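Local coordinates for protein cephalosporin acylase (PDB 2NLZ) that probably acts as an amide-hydrolysing acylase of the gamma-glutamyltranspeptidase (Ntn hydrolase) family, its natural function not being established, at residues F485-D488 with I489-L493; Q450-M453 with N454-F458; E302-K305 with L306-D310; W473-G476 with K477-Q480; E332-T335 with E336-E340. The protein carries 1 engineered substitution. One frame throughout, in Å; residues are numbered along the deposited sequence.

Contact 1 (F485-D488 with I489-L493); sequences FPVD and IAQAL
The ring of Phe485 leans against the start of helix 487-495 and makes three apolar contacts there. Its CE1 lies 3.8 Å from the CG2 methyl of Ile489. Its CD1 is 3.9 Å from CB of Ala490, and its CZ stands 4.1 Å from CD1 of Leu493. Phe485 crosses the side chains of Ile489 and Leu493 at about a right angle, and meets the Tyr297 ring edge-to-face. The ring can reach the helix because its CG stands opposite the backbone N (chi1 -166°), beside the carbonyl carbon. At the ring edge, in its plane, sits Ala490 N, already spent on Pro486 O (3.0 Å, 162° at the hydrogen), the carbonyl of the N-cap residue. CG of Pro486 extends the apolar patch to CD1 of Ile489 at 3.8 Å.

The other flank is looser. Val487 and Gln491 point the same way side by side, and CG1 of the valine comes no closer than 3.9 Å to OE1 of the glutamine. Putting an alanine at Phe485 would probably lose the ring's contacts with Ile489, Ala490 and Leu493 and its stack on Tyr297. Phe485, Ile489 and Leu493 thus turn apolar groups to their own chain, whereas toward a second subunit Asp488 OD1 bonds its Ser9 OG and Gln491 NE2 its Leu504 O, combined with packing on Val487 and Ala490.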
loop_
_atom_site.group_PDB
_atom_site.type_symbol
_atom_site.label_atom_id
_atom_site.label_comp_id
_atom_site.label_asym_id
_atom_site.label_seq_id
_atom_site.Cartn_x
_atom_site.Cartn_y
_atom_site.Cartn_z
ATOM N N PHE D 485 2.028 -2.932 10.173
ATOM C CA PHE D 485 2.571 -4.285 10.326
ATOM C C PHE D 485 1.972 -5.184 9.249
ATOM O O PHE D 485 0.748 -5.253 9.113
ATOM C CB PHE D 485 2.242 -4.856 11.703
ATOM C CG PHE D 485 3.028 -6.081 12.053
ATOM C CD1 PHE D 485 2.568 -7.348 11.708
ATOM C CD2 PHE D 485 4.225 -5.971 12.743
ATOM C CE1 PHE D 485 3.302 -8.493 12.030
ATOM C CE2 PHE D 485 4.961 -7.104 13.073
ATOM C CZ PHE D 485 4.498 -8.368 12.708
ATOM N N PRO D 486 2.835 -5.863 8.476
ATOM C CA PRO D 486 2.404 -6.692 7.358
ATOM C C PRO D 486 1.369 -7.763 7.766
ATOM O O PRO D 486 1.610 -8.576 8.678
ATOM C CB PRO D 486 3.714 -7.301 6.843
ATOM C CG PRO D 486 4.697 -7.118 7.944
ATOM C CD PRO D 486 4.296 -5.875 8.638
ATOM N N VAL D 487 0.225 -7.730 7.078
ATOM C CA VAL D 487 -0.987 -8.450 7.482
ATOM C C VAL D 487 -0.860 -9.959 7.320
ATOM O O VAL D 487 -1.321 -10.711 8.180
ATOM C CB VAL D 487 -2.238 -7.922 6.722
ATOM C CG1 VAL D 487 -3.496 -8.683 7.119
ATOM C CG2 VAL D 487 -2.434 -6.424 6.967
ATOM N N ASP D 488 -0.228 -10.400 6.236
ATOM C CA ASP D 488 0.006 -11.826 6.035
ATOM C C ASP D 488 0.801 -12.424 7.200
ATOM O O ASP D 488 0.450 -13.495 7.709
ATOM C CB ASP D 488 0.726 -12.089 4.710
ATOM C CG ASP D 488 1.101 -13.547 4.544
ATOM O OD1 ASP D 488 2.312 -13.834 4.428
ATOM O OD2 ASP D 488 0.186 -14.404 4.570
ATOM N N ILE D 489 1.857 -11.715 7.613
ATOM C CA ILE D 489 2.719 -12.134 8.721
ATOM C C ILE D 489 1.967 -12.129 10.048
ATOM O O ILE D 489 2.065 -13.079 10.839
ATOM C CB ILE D 489 4.003 -11.277 8.805
ATOM C CG1 ILE D 489 4.937 -11.651 7.646
ATOM C CG2 ILE D 489 4.705 -11.480 10.154
ATOM C CD1 ILE D 489 6.038 -10.654 7.360
ATOM N N ALA D 490 1.196 -11.072 10.268
ATOM C CA ALA D 490 0.343 -10.972 11.442
ATOM C C ALA D 490 -0.542 -12.197 11.575
ATOM O O ALA D 490 -0.566 -12.844 12.627
ATOM C CB ALA D 490 -0.507 -9.735 11.367
ATOM N N GLN D 491 -1.255 -12.523 10.501
ATOM C CA GLN D 491 -2.168 -13.660 10.525
ATOM C C GLN D 491 -1.469 -15.025 10.600
ATOM O O GLN D 491 -2.028 -15.977 11.143
ATOM C CB GLN D 491 -3.136 -13.575 9.358
ATOM C CG GLN D 491 -4.261 -12.614 9.633
ATOM C CD GLN D 491 -5.016 -12.251 8.380
ATOM O OE1 GLN D 491 -4.544 -12.488 7.266
ATOM N NE2 GLN D 491 -6.198 -11.668 8.549
ATOM N N ALA D 492 -0.246 -15.105 10.083
ATOM C CA ALA D 492 0.554 -16.306 10.237
ATOM C C ALA D 492 0.985 -16.477 11.702
ATOM O O ALA D 492 1.101 -17.604 12.198
ATOM C CB ALA D 492 1.755 -16.277 9.300
ATOM N N LEU D 493 1.188 -15.357 12.394
ATOM C CA LEU D 493 1.509 -15.373 13.824
ATOM C C LEU D 493 0.332 -15.841 14.664
ATOM O O LEU D 493 0.524 -16.460 15.709
ATOM C CB LEU D 493 1.952 -13.993 14.296
ATOM C CG LEU D 493 3.336 -13.561 13.831
ATOM C CD1 LEU D 493 3.558 -12.102 14.163
ATOM C CD2 LEU D 493 4.401 -14.430 14.467
#

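Contact 2 (Q450-M453 with N454-F458); sequences QVMM and NTIDF
Val451 O accepts two bonds from Thr455: one from OG1 at 2.8 Å and one from the backbone N at 2.9 Å, arriving from opposite faces of the carbonyl plane. The hydroxyl can turn back along the helix because OG1 lies anti to the carbonyl carbon, beside its own backbone N (chi1 -58°). Gln450 O takes Asn454 N at 2.8 Å. Met452 O takes Ile456 N at 2.8 Å in a nearly straight bond (168° at the hydrogen), and a weak second one from Thr455 N. Met453 O is different, because two weak donors share it, Asp457 N and Phe458 N, each at 3.0 Å; the second marks the wider pi-type turn in which the helix runs out. Around these bonds SD of Met452 touches CD1 of Ile456 at 4.0 Å, and CB of Met453 touches CE2 of Phe458 at 4.0 Å.

The buried polar side chains of Asn454 and Gln450 find partners elsewhere in the chain. Asn454 gives ND2 to Ala465 O and receives Lys291 NZ on OD1, while Gln450 NE2 reaches Trp471 O and Gln446 O. The Asp457 carboxylate bridges to Arg260 and accepts from Tyr259 OH. A leucine in place of Asn454 would probably strand both Lys291 NZ and Ala465 O without these mates.

Helix 444-457 packs on strand 431-438 through Val451 and Met452, on Trp516 of strand 512-517 through Met452 and Thr455, and on helix 294-314 through Met453, and Phe458 just beyond its end touches Thr296.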
loop_
_atom_site.group_PDB
_atom_site.type_symbol
_atom_site.label_atom_id
_atom_site.label_comp_id
_atom_site.label_asym_id
_atom_site.label_seq_id
_atom_site.Cartn_x
_atom_site.Cartn_y
_atom_site.Cartn_z
ATOM N N GLN D 450 13.939 -4.161 18.896
ATOM C CA GLN D 450 13.598 -3.974 17.489
ATOM C C GLN D 450 14.617 -3.108 16.755
ATOM O O GLN D 450 15.122 -3.548 15.724
ATOM C CB GLN D 450 12.151 -3.511 17.296
ATOM C CG GLN D 450 11.148 -4.630 17.586
ATOM C CD GLN D 450 9.722 -4.129 17.792
ATOM O OE1 GLN D 450 9.023 -3.808 16.833
ATOM N NE2 GLN D 450 9.276 -4.090 19.040
ATOM N N VAL D 451 14.975 -1.935 17.298
ATOM C CA VAL D 451 15.968 -1.086 16.613
ATOM C C VAL D 451 17.331 -1.767 16.527
ATOM O O VAL D 451 18.039 -1.600 15.531
ATOM C CB VAL D 451 16.128 0.369 17.182
ATOM C CG1 VAL D 451 14.797 1.087 17.270
ATOM C CG2 VAL D 451 16.821 0.369 18.518
ATOM N N MET D 452 17.686 -2.551 17.550
ATOM C CA MET D 452 18.974 -3.252 17.542
ATOM C C MET D 452 19.034 -4.313 16.451
ATOM O O MET D 452 20.033 -4.425 15.730
ATOM C CB MET D 452 19.333 -3.839 18.920
ATOM C CG MET D 452 19.912 -2.821 19.928
ATOM S SD MET D 452 21.334 -1.895 19.302
ATOM C CE MET D 452 20.599 -0.431 18.565
ATOM N N MET D 453 17.953 -5.068 16.308
ATOM C CA MET D 453 17.892 -6.073 15.252
ATOM C C MET D 453 17.730 -5.443 13.868
ATOM O O MET D 453 18.314 -5.918 12.896
ATOM C CB MET D 453 16.786 -7.068 15.536
ATOM C CG MET D 453 17.104 -7.934 16.701
ATOM S SD MET D 453 16.190 -9.451 16.565
ATOM C CE MET D 453 15.211 -9.302 18.016
ATOM N N ASN D 454 16.962 -4.358 13.790
ATOM C CA ASN D 454 16.847 -3.584 12.554
ATOM C C ASN D 454 18.195 -3.039 12.104
ATOM O O ASN D 454 18.462 -2.924 10.913
ATOM C CB ASN D 454 15.851 -2.433 12.723
ATOM C CG ASN D 454 14.415 -2.914 12.889
ATOM O OD1 ASN D 454 14.110 -4.091 12.704
ATOM N ND2 ASN D 454 13.525 -1.995 13.265
ATOM N N THR D 455 19.047 -2.706 13.062
ATOM C CA THR D 455 20.346 -2.133 12.752
ATOM C C THR D 455 21.412 -3.188 12.483
ATOM O O THR D 455 22.034 -3.196 11.414
ATOM C CB THR D 455 20.796 -1.169 13.853
ATOM O OG1 THR D 455 19.806 -0.146 13.986
ATOM C CG2 THR D 455 22.106 -0.508 13.489
ATOM N N ILE D 456 21.596 -4.091 13.439
ATOM C CA ILE D 456 22.663 -5.089 13.355
ATOM C C ILE D 456 22.312 -6.228 12.394
ATOM O O ILE D 456 23.063 -6.526 11.460
ATOM C CB ILE D 456 23.050 -5.618 14.762
ATOM C CG1 ILE D 456 23.691 -4.493 15.594
ATOM C CG2 ILE D 456 23.956 -6.838 14.660
ATOM C CD1 ILE D 456 23.386 -4.571 17.086
ATOM N N ASP D 457 21.160 -6.846 12.608
ATOM C CA ASP D 457 20.751 -7.990 11.801
ATOM C C ASP D 457 20.305 -7.629 10.404
ATOM O O ASP D 457 20.555 -8.368 9.463
ATOM C CB ASP D 457 19.622 -8.742 12.485
ATOM C CG ASP D 457 20.054 -9.360 13.773
ATOM O OD1 ASP D 457 21.153 -9.956 13.794
ATOM O OD2 ASP D 457 19.293 -9.251 14.754
ATOM N N PHE D 458 19.625 -6.502 10.262
ATOM C CA PHE D 458 18.938 -6.254 9.004
ATOM C C PHE D 458 19.427 -5.031 8.226
ATOM O O PHE D 458 18.927 -4.748 7.131
ATOM C CB PHE D 458 17.429 -6.249 9.234
ATOM C CG PHE D 458 16.944 -7.432 10.031
ATOM C CD1 PHE D 458 17.304 -8.731 9.674
ATOM C CD2 PHE D 458 16.132 -7.254 11.132
ATOM C CE1 PHE D 458 16.871 -9.826 10.407
ATOM C CE2 PHE D 458 15.684 -8.354 11.868
ATOM C CZ PHE D 458 16.057 -9.639 11.497
#

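Contact 3 (E302-K305 with L306-D310); sequences EAMK and LAFVD
Phe308 N gives its hydrogen to Met304 O at 2.9 Å, the shortest backbone bond between the two halves of this helical stretch, with the donor placed almost straight out from the carbonyl. Ala307 N to Ala303 O and Leu306 N to Glu302 O, both 3.1 Å, repeat the i to i+4 pattern. Lys305 O is held less firmly, by two weak bonds from Phe308 N and Val309 N.

The same residues that make the first bond also meet through their side chains. Met304 and Phe308 run alongside each other and point the same way, and the sulfur SD comes to 3.7 Å from CD2 of the ring. Measured to the ring centroid, SD is 5.0 Å away and 68° off the ring normal, an oblique Met-aromatic contact. The Met304 chain leaves CA directly away from its own N (chi1 -180°), and bends farther along bring the sulfur round to the ring.

Away from this pair, Lys305 NZ forms a salt bridge with Glu302 OE1, using the syn lone pair of that oxygen. Both ends engage the loop residue Leu346: Glu302 OE2 accepts its N-H, and Lys305 NZ donates to its carbonyl. Charge compensation inside the helix is therefore coupled to the tethering of a loop. The salt bridge together with these Leu346 backbone bonds probably offsets the cost of burying the two charges.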
loop_
_atom_site.group_PDB
_atom_site.type_symbol
_atom_site.label_atom_id
_atom_site.label_comp_id
_atom_site.label_asym_id
_atom_site.label_seq_id
_atom_site.Cartn_x
_atom_site.Cartn_y
_atom_site.Cartn_z
ATOM N N GLU D 302 8.895 -14.083 21.048
ATOM C CA GLU D 302 9.067 -15.112 22.073
ATOM C C GLU D 302 10.205 -14.826 23.048
ATOM O O GLU D 302 10.015 -14.936 24.259
ATOM C CB GLU D 302 9.232 -16.486 21.442
ATOM C CG GLU D 302 8.011 -16.961 20.668
ATOM C CD GLU D 302 6.808 -17.273 21.548
ATOM O OE1 GLU D 302 6.140 -16.334 22.043
ATOM O OE2 GLU D 302 6.519 -18.476 21.718
ATOM N N ALA D 303 11.367 -14.447 22.511
ATOM C CA ALA D 303 12.546 -14.087 23.312
ATOM C C ALA D 303 12.250 -12.917 24.237
ATOM O O ALA D 303 12.573 -12.942 25.430
ATOM C CB ALA D 303 13.736 -13.760 22.410
ATOM N N MET D 304 11.617 -11.895 23.675
ATOM C CA MET D 304 11.231 -10.729 24.447
ATOM C C MET D 304 10.356 -11.148 25.611
ATOM O O MET D 304 10.589 -10.729 26.741
ATOM C CB MET D 304 10.515 -9.694 23.568
ATOM C CG MET D 304 10.078 -8.417 24.295
ATOM S SD MET D 304 11.329 -7.725 25.403
ATOM C CE MET D 304 12.597 -7.219 24.245
ATOM N N LYS D 305 9.371 -11.993 25.326
ATOM C CA LYS D 305 8.433 -12.454 26.335
ATOM C C LYS D 305 9.137 -13.080 27.524
ATOM O O LYS D 305 8.879 -12.687 28.655
ATOM C CB LYS D 305 7.408 -13.417 25.733
ATOM C CG LYS D 305 6.202 -12.709 25.142
ATOM C CD LYS D 305 5.537 -13.537 24.061
ATOM C CE LYS D 305 4.748 -14.700 24.634
ATOM N NZ LYS D 305 4.252 -15.601 23.553
ATOM N N LEU D 306 10.046 -14.016 27.268
ATOM C CA LEU D 306 10.737 -14.714 28.355
ATOM C C LEU D 306 11.571 -13.767 29.214
ATOM O O LEU D 306 11.528 -13.828 30.442
ATOM C CB LEU D 306 11.605 -15.842 27.805
ATOM C CG LEU D 306 10.846 -16.921 27.020
ATOM C CD1 LEU D 306 11.766 -17.625 26.020
ATOM C CD2 LEU D 306 10.148 -17.918 27.965
ATOM N N ALA D 307 12.296 -12.878 28.545
ATOM C CA ALA D 307 13.134 -11.893 29.198
ATOM C C ALA D 307 12.337 -10.902 30.042
ATOM O O ALA D 307 12.794 -10.477 31.110
ATOM C CB ALA D 307 13.957 -11.150 28.153
ATOM N N PHE D 308 11.153 -10.530 29.567
ATOM C CA PHE D 308 10.387 -9.486 30.227
ATOM C C PHE D 308 9.805 -9.962 31.556
ATOM O O PHE D 308 9.752 -9.196 32.524
ATOM C CB PHE D 308 9.287 -8.938 29.315
ATOM C CG PHE D 308 9.135 -7.442 29.379
ATOM C CD1 PHE D 308 8.964 -6.790 30.592
ATOM C CD2 PHE D 308 9.153 -6.684 28.214
ATOM C CE1 PHE D 308 8.826 -5.400 30.654
ATOM C CE2 PHE D 308 9.011 -5.288 28.258
ATOM C CZ PHE D 308 8.853 -4.649 29.485
ATOM N N VAL D 309 9.385 -11.224 31.607
ATOM C CA VAL D 309 8.834 -11.768 32.846
ATOM C C VAL D 309 9.959 -12.050 33.851
ATOM O O VAL D 309 9.741 -12.057 35.069
ATOM C CB VAL D 309 7.938 -12.996 32.610
ATOM C CG1 VAL D 309 6.976 -13.158 33.776
ATOM C CG2 VAL D 309 7.128 -12.808 31.364
ATOM N N ASP D 310 11.165 -12.242 33.329
ATOM C CA ASP D 310 12.352 -12.313 34.163
ATOM C C ASP D 310 12.667 -10.967 34.746
ATOM O O ASP D 310 12.814 -10.840 35.958
ATOM C CB ASP D 310 13.552 -12.809 33.371
ATOM C CG ASP D 310 13.595 -14.305 33.282
ATOM O OD1 ASP D 310 12.875 -14.963 34.064
ATOM O OD2 ASP D 310 14.344 -14.827 32.438
#

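Contact 4 (W473-G476 with K477-Q480); sequences WTNG and KQVQ
The backbone reverses between Trp473-Gly476 and Lys477-Gln480, whose end-to-end directions stand 152° apart. Trp473 and Val479 form an antiparallel non-hydrogen-bonded pair with CA atoms 4.2 Å apart, and the bond that closes the turn beyond them is Thr474 N to Gln478 O (3.0 Å, 171° at the hydrogen).

Trp473 and Val479 send their side chains to the same face of the sheet, where CB of Trp473 lies 4.3 Å from CG2 of Val479 and that methyl comes to the indole edge. A first torsion of 163°, which sets CG beside the carbonyl carbon, swings the indole of Trp473 back over the loop, and NE1 donates to Gly476 O at 3.0 Å. The oxygen lies in the indole plane, but the N-H comes in from above the carbonyl plane, away from a lone-pair direction. An aromatic side chain thus fastens the far side of the turn to the strand that leads into it.

Outside the indole, CG2 of Thr474 meets CD of Gln480 at 3.9 Å, the two side chains crossing at about a right angle. CB of Asn475 lies 3.9 Å from CB of Gln478.

The arrangement is a beta hairpin joining strands 471-473 and 478-481. Its second strand pairs in parallel with 499-502, with backbone bonds from Val479 to Lys499 and Gln501, in a small mixed sheet whose Val479 and Trp473 also pack on helix 294-314.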
loop_
_atom_site.group_PDB
_atom_site.type_symbol
_atom_site.label_atom_id
_atom_site.label_comp_id
_atom_site.label_asym_id
_atom_site.label_seq_id
_atom_site.Cartn_x
_atom_site.Cartn_y
_atom_site.Cartn_z
ATOM N N TRP D 473 4.464 -6.766 22.962
ATOM C CA TRP D 473 3.787 -7.734 23.827
ATOM C C TRP D 473 3.231 -7.056 25.082
ATOM O O TRP D 473 3.899 -6.216 25.676
ATOM C CB TRP D 473 4.768 -8.843 24.216
ATOM C CG TRP D 473 4.339 -9.653 25.376
ATOM C CD1 TRP D 473 3.495 -10.712 25.359
ATOM C CD2 TRP D 473 4.730 -9.469 26.733
ATOM N NE1 TRP D 473 3.334 -11.212 26.623
ATOM C CE2 TRP D 473 4.081 -10.461 27.488
ATOM C CE3 TRP D 473 5.560 -8.557 27.384
ATOM C CZ2 TRP D 473 4.239 -10.571 28.868
ATOM C CZ3 TRP D 473 5.719 -8.669 28.756
ATOM C CH2 TRP D 473 5.059 -9.669 29.483
ATOM N N THR D 474 2.018 -7.432 25.487
ATOM C CA THR D 474 1.407 -6.885 26.709
ATOM C C THR D 474 1.172 -7.915 27.825
ATOM O O THR D 474 1.817 -7.842 28.871
ATOM C CB THR D 474 0.067 -6.150 26.429
ATOM O OG1 THR D 474 -0.872 -7.057 25.829
ATOM C CG2 THR D 474 0.281 -4.941 25.525
ATOM N N ASN D 475 0.253 -8.864 27.601
ATOM C CA ASN D 475 -0.255 -9.728 28.674
ATOM C C ASN D 475 0.369 -11.101 28.736
ATOM O O ASN D 475 1.255 -11.353 29.543
ATOM C CB ASN D 475 -1.773 -9.891 28.576
ATOM C CG ASN D 475 -2.523 -8.729 29.177
ATOM O OD1 ASN D 475 -1.965 -7.947 29.947
ATOM N ND2 ASN D 475 -3.803 -8.609 28.830
ATOM N N GLY D 476 -0.121 -12.006 27.907
ATOM C CA GLY D 476 0.328 -13.382 27.961
ATOM C C GLY D 476 0.717 -13.783 26.564
ATOM O O GLY D 476 1.900 -13.792 26.210
ATOM N N LYS D 477 -0.294 -14.099 25.764
ATOM C CA LYS D 477 -0.086 -14.363 24.359
ATOM C C LYS D 477 -0.438 -13.110 23.546
ATOM O O LYS D 477 -0.319 -13.091 22.320
ATOM C CB LYS D 477 -0.906 -15.581 23.926
ATOM C CG LYS D 477 -0.582 -16.866 24.690
ATOM C CD LYS D 477 -1.197 -18.082 24.006
ATOM C CE LYS D 477 -0.842 -19.379 24.719
ATOM N NZ LYS D 477 -1.184 -20.551 23.873
ATOM N N GLN D 478 -0.841 -12.059 24.260
ATOM C CA GLN D 478 -1.274 -10.789 23.668
ATOM C C GLN D 478 -0.130 -9.946 23.102
ATOM O O GLN D 478 0.776 -9.543 23.829
ATOM C CB GLN D 478 -2.031 -9.971 24.714
ATOM C CG GLN D 478 -3.498 -10.332 24.863
ATOM C CD GLN D 478 -4.378 -9.651 23.825
ATOM O OE1 GLN D 478 -5.338 -10.245 23.332
ATOM N NE2 GLN D 478 -4.053 -8.400 23.488
ATOM N N VAL D 479 -0.182 -9.674 21.799
ATOM C CA VAL D 479 0.807 -8.821 21.135
ATOM C C VAL D 479 0.082 -7.809 20.265
ATOM O O VAL D 479 -0.656 -8.191 19.353
ATOM C CB VAL D 479 1.755 -9.625 20.220
ATOM C CG1 VAL D 479 2.703 -8.702 19.518
ATOM C CG2 VAL D 479 2.522 -10.652 20.999
ATOM N N GLN D 480 0.290 -6.527 20.548
ATOM C CA GLN D 480 -0.225 -5.444 19.716
ATOM C C GLN D 480 0.714 -5.161 18.551
ATOM O O GLN D 480 1.937 -5.146 18.739
ATOM C CB GLN D 480 -0.363 -4.181 20.546
ATOM C CG GLN D 480 -1.187 -4.380 21.804
ATOM C CD GLN D 480 -1.461 -3.090 22.548
ATOM O OE1 GLN D 480 -2.542 -2.901 23.097
ATOM N NE2 GLN D 480 -0.483 -2.201 22.575
#

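Contact 5 (E332-T335 with E336-E340); sequences EYAT and ERRKE
Tyr333 and Arg337 lie side by side one helical turn apart, with phenol ring and guanidinium only 11° from parallel. The arginine's CG stands over the ring face, 3.9 Å from the centroid of Tyr333 and 20° off its normal, a CH-pi contact. CD continues outward along the same face until it meets OH of Tyr333 at 3.3 Å. CG of Tyr333 points away from its own N (chi1 -180°), which turns the ring this way, and the Arg337 chain bends beyond CG to follow it. Beneath the pair, Arg337 N bonds Tyr333 O at 3.1 Å.

Arg338 is set differently. Its guanidinium is laid flat over the backbone of the previous turn, one face covering CA of Thr335, and its NH1 touches CB of Ala334 at 3.7 Å. The arginine and Thr335 side chains meet at a slant, but only in packing, since Thr335 OG1 is hydrogen-bonded to Asp331 O. In the main chain Arg338 N donates to Ala334 O at 2.9 Å.

The polar ends leave the helix. Arg337 NH1 and Tyr333 OH both go to Asp310 OD2, Arg337 NH2 goes to Glu349 O, and Arg338 NE goes to Ile282 O. Because Glu278 sits close to Asp310, the positive charge of Arg337 is likely to ease the repulsion between the two carboxylates, while the ring face of Tyr333 probably limits the swing of the arginine's methylenes.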
loop_
_atom_site.group_PDB
_atom_site.type_symbol
_atom_site.label_atom_id
_atom_site.label_comp_id
_atom_site.label_asym_id
_atom_site.label_seq_id
_atom_site.Cartn_x
_atom_site.Cartn_y
_atom_site.Cartn_z
ATOM N N GLU D 332 24.632 -19.551 29.196
ATOM C CA GLU D 332 23.969 -20.820 29.527
ATOM C C GLU D 332 22.527 -20.627 29.995
ATOM O O GLU D 332 21.690 -21.511 29.808
ATOM C CB GLU D 332 24.770 -21.663 30.535
ATOM C CG GLU D 332 25.200 -20.943 31.818
ATOM C CD GLU D 332 26.634 -20.417 31.761
ATOM O OE1 GLU D 332 27.009 -19.771 30.755
ATOM O OE2 GLU D 332 27.388 -20.646 32.733
ATOM N N TYR D 333 22.242 -19.476 30.593
ATOM C CA TYR D 333 20.870 -19.137 30.954
ATOM C C TYR D 333 20.083 -18.682 29.724
ATOM O O TYR D 333 18.879 -18.925 29.615
ATOM C CB TYR D 333 20.826 -18.061 32.030
ATOM C CG TYR D 333 19.421 -17.686 32.441
ATOM C CD1 TYR D 333 18.519 -18.659 32.857
ATOM C CD2 TYR D 333 18.993 -16.356 32.414
ATOM C CE1 TYR D 333 17.233 -18.323 33.232
ATOM C CE2 TYR D 333 17.700 -16.008 32.792
ATOM C CZ TYR D 333 16.828 -16.995 33.201
ATOM O OH TYR D 333 15.548 -16.673 33.580
ATOM N N ALA D 334 20.764 -18.015 28.804
ATOM C CA ALA D 334 20.164 -17.693 27.522
ATOM C C ALA D 334 19.711 -18.994 26.864
ATOM O O ALA D 334 18.544 -19.138 26.496
ATOM C CB ALA D 334 21.161 -16.953 26.635
ATOM N N THR D 335 20.643 -19.945 26.763
ATOM C CA THR D 335 20.384 -21.279 26.212
ATOM C C THR D 335 19.190 -21.968 26.892
ATOM O O THR D 335 18.353 -22.562 26.214
ATOM C CB THR D 335 21.652 -22.184 26.281
ATOM O OG1 THR D 335 22.797 -21.450 25.833
ATOM C CG2 THR D 335 21.493 -23.417 25.405
ATOM N N GLU D 336 19.110 -21.861 28.220
ATOM C CA GLU D 336 18.014 -22.446 29.004
ATOM C C GLU D 336 16.625 -21.924 28.635
ATOM O O GLU D 336 15.678 -22.700 28.502
ATOM C CB GLU D 336 18.261 -22.238 30.503
ATOM C CG GLU D 336 19.068 -23.342 31.162
ATOM C CD GLU D 336 18.208 -24.528 31.532
ATOM O OE1 GLU D 336 17.356 -24.378 32.434
ATOM O OE2 GLU D 336 18.384 -25.604 30.922
ATOM N N ARG D 337 16.513 -20.607 28.487
ATOM C CA ARG D 337 15.258 -19.960 28.119
ATOM C C ARG D 337 14.905 -20.217 26.653
ATOM O O ARG D 337 13.739 -20.405 26.314
ATOM C CB ARG D 337 15.370 -18.454 28.350
ATOM C CG ARG D 337 15.717 -18.045 29.773
ATOM C CD ARG D 337 14.549 -17.367 30.461
ATOM N NE ARG D 337 13.479 -18.303 30.779
ATOM C CZ ARG D 337 12.278 -17.951 31.225
ATOM N NH1 ARG D 337 11.983 -16.677 31.415
ATOM N NH2 ARG D 337 11.366 -18.876 31.478
ATOM N N ARG D 338 15.927 -20.226 25.792
ATOM C CA ARG D 338 15.778 -20.428 24.344
ATOM C C ARG D 338 15.283 -21.833 23.988
ATOM O O ARG D 338 14.730 -22.056 22.908
ATOM C CB ARG D 338 17.093 -20.066 23.624
ATOM C CG ARG D 338 17.408 -20.818 22.342
ATOM C CD ARG D 338 18.457 -20.097 21.507
ATOM N NE ARG D 338 19.356 -19.245 22.293
ATOM C CZ ARG D 338 20.537 -19.626 22.767
ATOM N NH1 ARG D 338 21.282 -18.775 23.459
ATOM N NH2 ARG D 338 20.971 -20.861 22.553
ATOM N N LYS D 339 15.467 -22.771 24.913
ATOM C CA LYS D 339 14.913 -24.115 24.772
ATOM C C LYS D 339 13.402 -24.116 24.978
ATOM O O LYS D 339 12.713 -25.020 24.514
ATOM C CB LYS D 339 15.573 -25.094 25.748
ATOM C CG LYS D 339 16.904 -25.667 25.260
ATOM C CD LYS D 339 17.256 -26.971 25.979
ATOM C CE LYS D 339 17.444 -26.768 27.478
ATOM N NZ LYS D 339 17.489 -28.069 28.193
ATOM N N GLU D 340 12.888 -23.101 25.667
ATOM C CA GLU D 340 11.448 -22.997 25.870
ATOM C C GLU D 340 10.718 -22.403 24.668
ATOM O O GLU D 340 9.489 -22.471 24.593
ATOM C CB GLU D 340 11.109 -22.233 27.150
ATOM C CG GLU D 340 11.505 -22.972 28.419
ATOM C CD GLU D 340 10.536 -22.740 29.556
ATOM O OE1 GLU D 340 10.994 -22.682 30.717
ATOM O OE2 GLU D 340 9.318 -22.618 29.291
#

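Contact 3 is the common neighbour of contacts 4 and 5, its centre about 11 Å from each of theirs. Trp473 of contact 4 rests on helix 294-314, CD1 lying 3.4 Å from CG of Lys305 and CZ3 lying 3.6 Å from CB of Phe308. Asp310 of contact 3 joins contact 5 by a salt bridge and a hydrogen bond. Contact 2 touches none of the others; its nearest atoms are about 6 Å from contacts 1 and 3, though its helix packs on the same long helix. Contact 1 follows contact 4 in the chain as the helix of a beta-alpha-beta crossover, centres about 15 Å apart. No ligand marks an active site among the five.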